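Local coordinates for protein titin (PDB 5JDD) that serves as a giant structural protein of muscle, here a tandem of three immunoglobulin domains from its I-band, probably contributing to its elastic spring, at residues E190-E204 and K228-H240. Sequence-based numbering, arbitrary orientation.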
loop_
_atom_site.group_PDB
_atom_site.type_symbol
_atom_site.label_atom_id
_atom_site.label_comp_id
_atom_site.label_asym_id
_atom_site.label_seq_id
_atom_site.Cartn_x
_atom_site.Cartn_y
_atom_site.Cartn_z
ATOM N N GLU A 190 -49.137 14.447 16.535
ATOM C CA GLU A 190 -50.404 14.877 15.952
ATOM C C GLU A 190 -50.170 15.434 14.562
ATOM O O GLU A 190 -49.080 15.923 14.258
ATOM C CB GLU A 190 -51.064 15.932 16.829
ATOM C CG GLU A 190 -51.566 15.373 18.144
ATOM C CD GLU A 190 -52.026 16.459 19.091
ATOM O OE1 GLU A 190 -53.186 16.400 19.543
ATOM O OE2 GLU A 190 -51.225 17.373 19.381
ATOM N N GLU A 191 -51.188 15.339 13.720
ATOM C CA GLU A 191 -51.158 15.941 12.398
ATOM C C GLU A 191 -50.634 17.385 12.469
ATOM O O GLU A 191 -51.015 18.161 13.361
ATOM C CB GLU A 191 -52.563 15.885 11.804
ATOM C CG GLU A 191 -52.730 16.463 10.423
ATOM C CD GLU A 191 -54.154 16.282 9.921
ATOM O OE1 GLU A 191 -54.823 15.322 10.373
ATOM O OE2 GLU A 191 -54.606 17.101 9.088
ATOM N N LYS A 192 -49.714 17.688 11.548
ATOM C CA LYS A 192 -49.032 18.989 11.401
ATOM C C LYS A 192 -47.816 19.201 12.304
ATOM O O LYS A 192 -47.105 20.196 12.157
ATOM C CB LYS A 192 -50.011 20.172 11.496
ATOM C CG LYS A 192 -51.133 20.121 10.477
ATOM C CD LYS A 192 -52.063 21.314 10.613
ATOM C CE LYS A 192 -53.184 21.231 9.587
ATOM N NZ LYS A 192 -54.252 22.240 9.834
ATOM N N ASP A 193 -47.553 18.267 13.214
ATOM C CA ASP A 193 -46.341 18.356 14.030
ATOM C C ASP A 193 -45.074 18.223 13.181
ATOM O O ASP A 193 -45.082 17.621 12.099
ATOM C CB ASP A 193 -46.289 17.240 15.074
ATOM C CG ASP A 193 -47.205 17.476 16.269
ATOM O OD1 ASP A 193 -47.801 18.565 16.405
ATOM O OD2 ASP A 193 -47.292 16.544 17.104
ATOM N N THR A 194 -43.978 18.764 13.702
ATOM C CA THR A 194 -42.652 18.422 13.198
ATOM C C THR A 194 -42.017 17.458 14.194
ATOM O O THR A 194 -42.040 17.704 15.396
ATOM C CB THR A 194 -41.782 19.664 13.039
ATOM O OG1 THR A 194 -42.311 20.455 11.971
ATOM C CG2 THR A 194 -40.352 19.265 12.709
ATOM N N ILE A 195 -41.474 16.350 13.696
ATOM C CA ILE A 195 -40.936 15.302 14.569
ATOM C C ILE A 195 -39.473 15.053 14.264
ATOM O O ILE A 195 -39.009 15.346 13.157
ATOM C CB ILE A 195 -41.739 13.974 14.446
ATOM C CG1 ILE A 195 -41.625 13.361 13.045
ATOM C CG2 ILE A 195 -43.203 14.229 14.768
ATOM C CD1 ILE A 195 -40.472 12.323 12.861
ATOM N N THR A 196 -38.751 14.499 15.233
ATOM C CA THR A 196 -37.349 14.157 15.020
ATOM C C THR A 196 -36.999 12.804 15.626
ATOM O O THR A 196 -37.030 12.641 16.853
ATOM C CB THR A 196 -36.412 15.228 15.624
ATOM O OG1 THR A 196 -36.746 16.520 15.100
ATOM C CG2 THR A 196 -34.958 14.902 15.289
ATOM N N PHE A 197 -36.666 11.836 14.776
ATOM C CA PHE A 197 -36.087 10.579 15.243
ATOM C C PHE A 197 -34.598 10.798 15.462
ATOM O O PHE A 197 -33.974 11.536 14.699
ATOM C CB PHE A 197 -36.251 9.481 14.189
ATOM C CG PHE A 197 -37.632 8.874 14.125
ATOM C CD1 PHE A 197 -38.060 7.991 15.107
ATOM C CD2 PHE A 197 -38.485 9.161 13.065
ATOM C CE1 PHE A 197 -39.321 7.420 15.050
ATOM C CE2 PHE A 197 -39.749 8.594 12.998
ATOM C CZ PHE A 197 -40.164 7.717 13.987
ATOM N N GLU A 198 -34.027 10.171 16.486
ATOM C CA GLU A 198 -32.592 10.298 16.779
ATOM C C GLU A 198 -31.983 8.965 17.202
ATOM O O GLU A 198 -32.595 8.213 17.964
ATOM C CB GLU A 198 -32.357 11.308 17.905
ATOM C CG GLU A 198 -32.916 12.696 17.665
ATOM C CD GLU A 198 -32.660 13.632 18.832
ATOM O OE1 GLU A 198 -31.569 14.238 18.880
ATOM O OE2 GLU A 198 -33.550 13.756 19.703
ATOM N N VAL A 199 -30.786 8.683 16.688
ATOM C CA VAL A 199 -29.997 7.542 17.145
ATOM C C VAL A 199 -28.608 8.019 17.478
ATOM O O VAL A 199 -28.134 9.012 16.934
ATOM C CB VAL A 199 -29.815 6.446 16.076
ATOM C CG1 VAL A 199 -31.069 5.671 15.883
ATOM C CG2 VAL A 199 -29.339 7.047 14.762
ATOM N N THR A 200 -27.956 7.323 18.398
ATOM C CA THR A 200 -26.558 7.607 18.684
ATOM C C THR A 200 -25.766 6.347 18.396
ATOM O O THR A 200 -26.218 5.241 18.716
ATOM C CB THR A 200 -26.345 8.069 20.133
ATOM O OG1 THR A 200 -27.183 9.206 20.385
ATOM C CG2 THR A 200 -24.888 8.461 20.357
ATOM N N VAL A 201 -24.621 6.508 17.743
ATOM C CA VAL A 201 -23.743 5.379 17.412
ATOM C C VAL A 201 -22.408 5.514 18.132
ATOM O O VAL A 201 -22.137 6.536 18.767
ATOM C CB VAL A 201 -23.500 5.256 15.896
ATOM C CG1 VAL A 201 -24.810 4.947 15.167
ATOM C CG2 VAL A 201 -22.872 6.536 15.338
ATOM N N ASN A 202 -21.564 4.488 18.039
ATOM C CA ASN A 202 -20.290 4.505 18.758
ATOM C C ASN A 202 -19.099 5.132 18.025
ATOM O O ASN A 202 -18.070 5.404 18.641
ATOM C CB ASN A 202 -19.931 3.096 19.264
ATOM C CG ASN A 202 -19.780 2.070 18.143
ATOM O OD1 ASN A 202 -20.274 2.252 17.028
ATOM N ND2 ASN A 202 -19.112 0.963 18.455
ATOM N N TYR A 203 -19.224 5.352 16.718
ATOM C CA TYR A 203 -18.115 5.874 15.926
ATOM C C TYR A 203 -18.519 7.072 15.086
ATOM O O TYR A 203 -19.608 7.107 14.511
ATOM C CB TYR A 203 -17.566 4.803 14.977
ATOM C CG TYR A 203 -17.013 3.554 15.621
ATOM C CD1 TYR A 203 -15.923 3.616 16.487
ATOM C CD2 TYR A 203 -17.535 2.307 15.315
ATOM C CE1 TYR A 203 -15.390 2.461 17.061
ATOM C CE2 TYR A 203 -17.014 1.148 15.876
ATOM C CZ TYR A 203 -15.946 1.230 16.754
ATOM O OH TYR A 203 -15.422 0.081 17.315
ATOM N N GLU A 204 -17.613 8.039 14.989
ATOM C CA GLU A 204 -17.826 9.193 14.133
ATOM C C GLU A 204 -17.477 8.826 12.696
ATOM O O GLU A 204 -16.609 7.973 12.466
ATOM C CB GLU A 204 -16.934 10.341 14.607
ATOM C CG GLU A 204 -17.201 11.661 13.931
ATOM C CD GLU A 204 -16.699 12.833 14.744
ATOM O OE1 GLU A 204 -15.466 12.951 14.919
ATOM O OE2 GLU A 204 -17.542 13.633 15.208
ATOM N N LYS A 228 -24.834 15.164 14.132
ATOM C CA LYS A 228 -24.225 16.034 15.148
ATOM C C LYS A 228 -23.446 15.150 16.098
ATOM O O LYS A 228 -24.046 14.403 16.870
ATOM C CB LYS A 228 -25.287 16.754 15.972
ATOM C CG LYS A 228 -26.115 17.765 15.233
ATOM C CD LYS A 228 -27.125 18.405 16.181
ATOM C CE LYS A 228 -26.445 18.952 17.430
ATOM N NZ LYS A 228 -25.407 19.963 17.090
ATOM N N LYS A 229 -22.125 15.267 16.073
ATOM C CA LYS A 229 -21.268 14.350 16.817
ATOM C C LYS A 229 -21.605 12.908 16.444
ATOM O O LYS A 229 -21.510 12.515 15.282
ATOM C CB LYS A 229 -21.386 14.551 18.338
ATOM C CG LYS A 229 -21.099 15.969 18.844
ATOM C CD LYS A 229 -20.109 16.755 17.969
ATOM C CE LYS A 229 -18.647 16.373 18.200
ATOM N NZ LYS A 229 -18.279 15.066 17.586
ATOM N N LEU A 230 -21.996 12.123 17.440
ATOM C CA LEU A 230 -22.300 10.721 17.207
ATOM C C LEU A 230 -23.795 10.472 17.053
ATOM O O LEU A 230 -24.237 9.322 17.046
ATOM C CB LEU A 230 -21.760 9.885 18.360
ATOM C CG LEU A 230 -20.261 10.017 18.587
ATOM C CD1 LEU A 230 -19.853 9.346 19.890
ATOM C CD2 LEU A 230 -19.536 9.394 17.424
ATOM N N THR A 231 -24.579 11.542 16.925
ATOM C CA THR A 231 -26.022 11.413 16.804
ATOM C C THR A 231 -26.498 11.744 15.386
ATOM O O THR A 231 -26.053 12.721 14.781
ATOM C CB THR A 231 -26.744 12.300 17.836
ATOM O OG1 THR A 231 -26.342 11.903 19.153
ATOM C CG2 THR A 231 -28.256 12.170 17.712
ATOM N N HIS A 232 -27.390 10.910 14.865
ATOM C CA HIS A 232 -27.952 11.099 13.539
ATOM C C HIS A 232 -29.450 11.260 13.700
ATOM O O HIS A 232 -30.090 10.516 14.450
ATOM C CB HIS A 232 -27.628 9.894 12.657
ATOM C CG HIS A 232 -26.161 9.621 12.551
ATOM N ND1 HIS A 232 -25.350 10.277 11.651
ATOM C CD2 HIS A 232 -25.347 8.812 13.273
ATOM C CE1 HIS A 232 -24.103 9.860 11.801
ATOM N NE2 HIS A 232 -24.074 8.976 12.784
ATOM N N SER A 233 -30.005 12.251 13.016
ATOM C CA SER A 233 -31.417 12.583 13.174
ATOM C C SER A 233 -32.169 12.549 11.852
ATOM O O SER A 233 -31.594 12.781 10.787
ATOM C CB SER A 233 -31.580 13.962 13.821
ATOM O OG SER A 233 -30.998 14.972 13.022
ATOM N N LEU A 234 -33.459 12.261 11.935
ATOM C CA LEU A 234 -34.358 12.340 10.793
ATOM C C LEU A 234 -35.499 13.252 11.221
ATOM O O LEU A 234 -36.277 12.917 12.119
ATOM C CB LEU A 234 -34.886 10.953 10.401
ATOM C CG LEU A 234 -36.087 10.925 9.446
ATOM C CD1 LEU A 234 -35.742 11.542 8.113
ATOM C CD2 LEU A 234 -36.584 9.495 9.269
ATOM N N ASN A 235 -35.565 14.424 10.606
ATOM C CA ASN A 235 -36.532 15.434 10.983
ATOM C C ASN A 235 -37.591 15.511 9.904
ATOM O O ASN A 235 -37.276 15.798 8.751
ATOM C CB ASN A 235 -35.831 16.781 11.152
ATOM C CG ASN A 235 -36.789 17.888 11.560
ATOM O OD1 ASN A 235 -37.207 18.701 10.734
ATOM N ND2 ASN A 235 -37.143 17.919 12.837
ATOM N N ILE A 236 -38.837 15.238 10.277
ATOM C CA ILE A 236 -39.938 15.253 9.318
ATOM C C ILE A 236 -40.912 16.365 9.676
ATOM O O ILE A 236 -41.496 16.367 10.762
ATOM C CB ILE A 236 -40.690 13.902 9.274
ATOM C CG1 ILE A 236 -39.709 12.745 9.038
ATOM C CG2 ILE A 236 -41.744 13.919 8.181
ATOM C CD1 ILE A 236 -40.377 11.385 8.952
ATOM N N ARG A 237 -41.092 17.307 8.756
ATOM C CA ARG A 237 -41.992 18.436 8.980
ATOM C C ARG A 237 -43.427 18.146 8.591
ATOM O O ARG A 237 -43.682 17.354 7.684
ATOM C CB ARG A 237 -41.513 19.651 8.197
ATOM C CG ARG A 237 -40.169 20.143 8.636
ATOM C CD ARG A 237 -39.695 21.261 7.742
ATOM N NE ARG A 237 -38.444 21.831 8.228
ATOM C CZ ARG A 237 -37.887 22.926 7.729
ATOM N NH1 ARG A 237 -38.477 23.569 6.729
ATOM N NH2 ARG A 237 -36.747 23.381 8.231
ATOM N N ASN A 238 -44.356 18.800 9.291
ATOM C CA ASN A 238 -45.765 18.854 8.892
ATOM C C ASN A 238 -46.339 17.455 8.651
ATOM O O ASN A 238 -46.839 17.148 7.567
ATOM C CB ASN A 238 -45.939 19.743 7.647
ATOM C CG ASN A 238 -47.395 20.076 7.368
ATOM O OD1 ASN A 238 -48.242 19.997 8.257
ATOM N ND2 ASN A 238 -47.693 20.442 6.126
ATOM N N VAL A 239 -46.248 16.600 9.663
ATOM C CA VAL A 239 -46.588 15.197 9.450
ATOM C C VAL A 239 -48.074 14.981 9.174
ATOM O O VAL A 239 -48.946 15.729 9.643
ATOM C CB VAL A 239 -46.110 14.283 10.604
ATOM C CG1 VAL A 239 -44.589 14.309 10.709
ATOM C CG2 VAL A 239 -46.746 14.692 11.925
ATOM N N HIS A 240 -48.363 13.950 8.394
ATOM C CA HIS A 240 -49.742 13.571 8.120
ATOM C C HIS A 240 -49.827 12.050 8.152
ATOM O O HIS A 240 -48.833 11.380 8.441
ATOM C CB HIS A 240 -50.206 14.153 6.777
ATOM C CG HIS A 240 -49.277 13.860 5.641
ATOM N ND1 HIS A 240 -49.023 12.581 5.194
ATOM C CD2 HIS A 240 -48.536 14.685 4.861
ATOM C CE1 HIS A 240 -48.166 12.630 4.187
ATOM N NE2 HIS A 240 -47.851 13.895 3.972
HETATM O O HOH W 1 -44.586 20.932 11.259
HETATM O O HOH W 2 -21.317 8.917 13.378
HETATM O O HOH W 3 -19.903 13.480 13.624
#
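Ile195 to Thr200 pair antiparallel with Ile236 to Thr231 as the two central strands, B and E, of one sheet of an I-set immunoglobulin sandwich, flanked by strands 180-182 and 223-228. Paired backbone N-H and C=O groups join Ile195 with Ile236, Phe197 with Leu234 and Val199 with His232. The ladder ends at Val201 N, bonded to Leu230 O; past the other end it continues from Val239 N to Asp193 O and from Lys192 N to Val239 O (2.8 Å).

The core-facing side is mostly apolar. Ile195 and Ile236 run side by side, CD1 of the former 3.9 Å from CG1 of the latter, and Tyr247 of the facing sheet packs on Phe197, Leu234 and Ile236. Val201 CG2 meets the His232 ring at its edge, in plane, while His232 ND1 bonds to Thr227.

On the outer face, with CG anti to the backbone N (chi1 -180°), Asn235 swings its amide across to strand 195-201. Asn235 ND2 donates to Thr196 OG1 at 2.7 Å, the acceptor lying 2° from the amide plane.

At the turn from Lys228 to Thr231, a weakly hydrogen-bonded salt bridge links Glu204 OE2 to Lys229 NZ (2.9 Å), and one water joins that OE2 to Lys229 O.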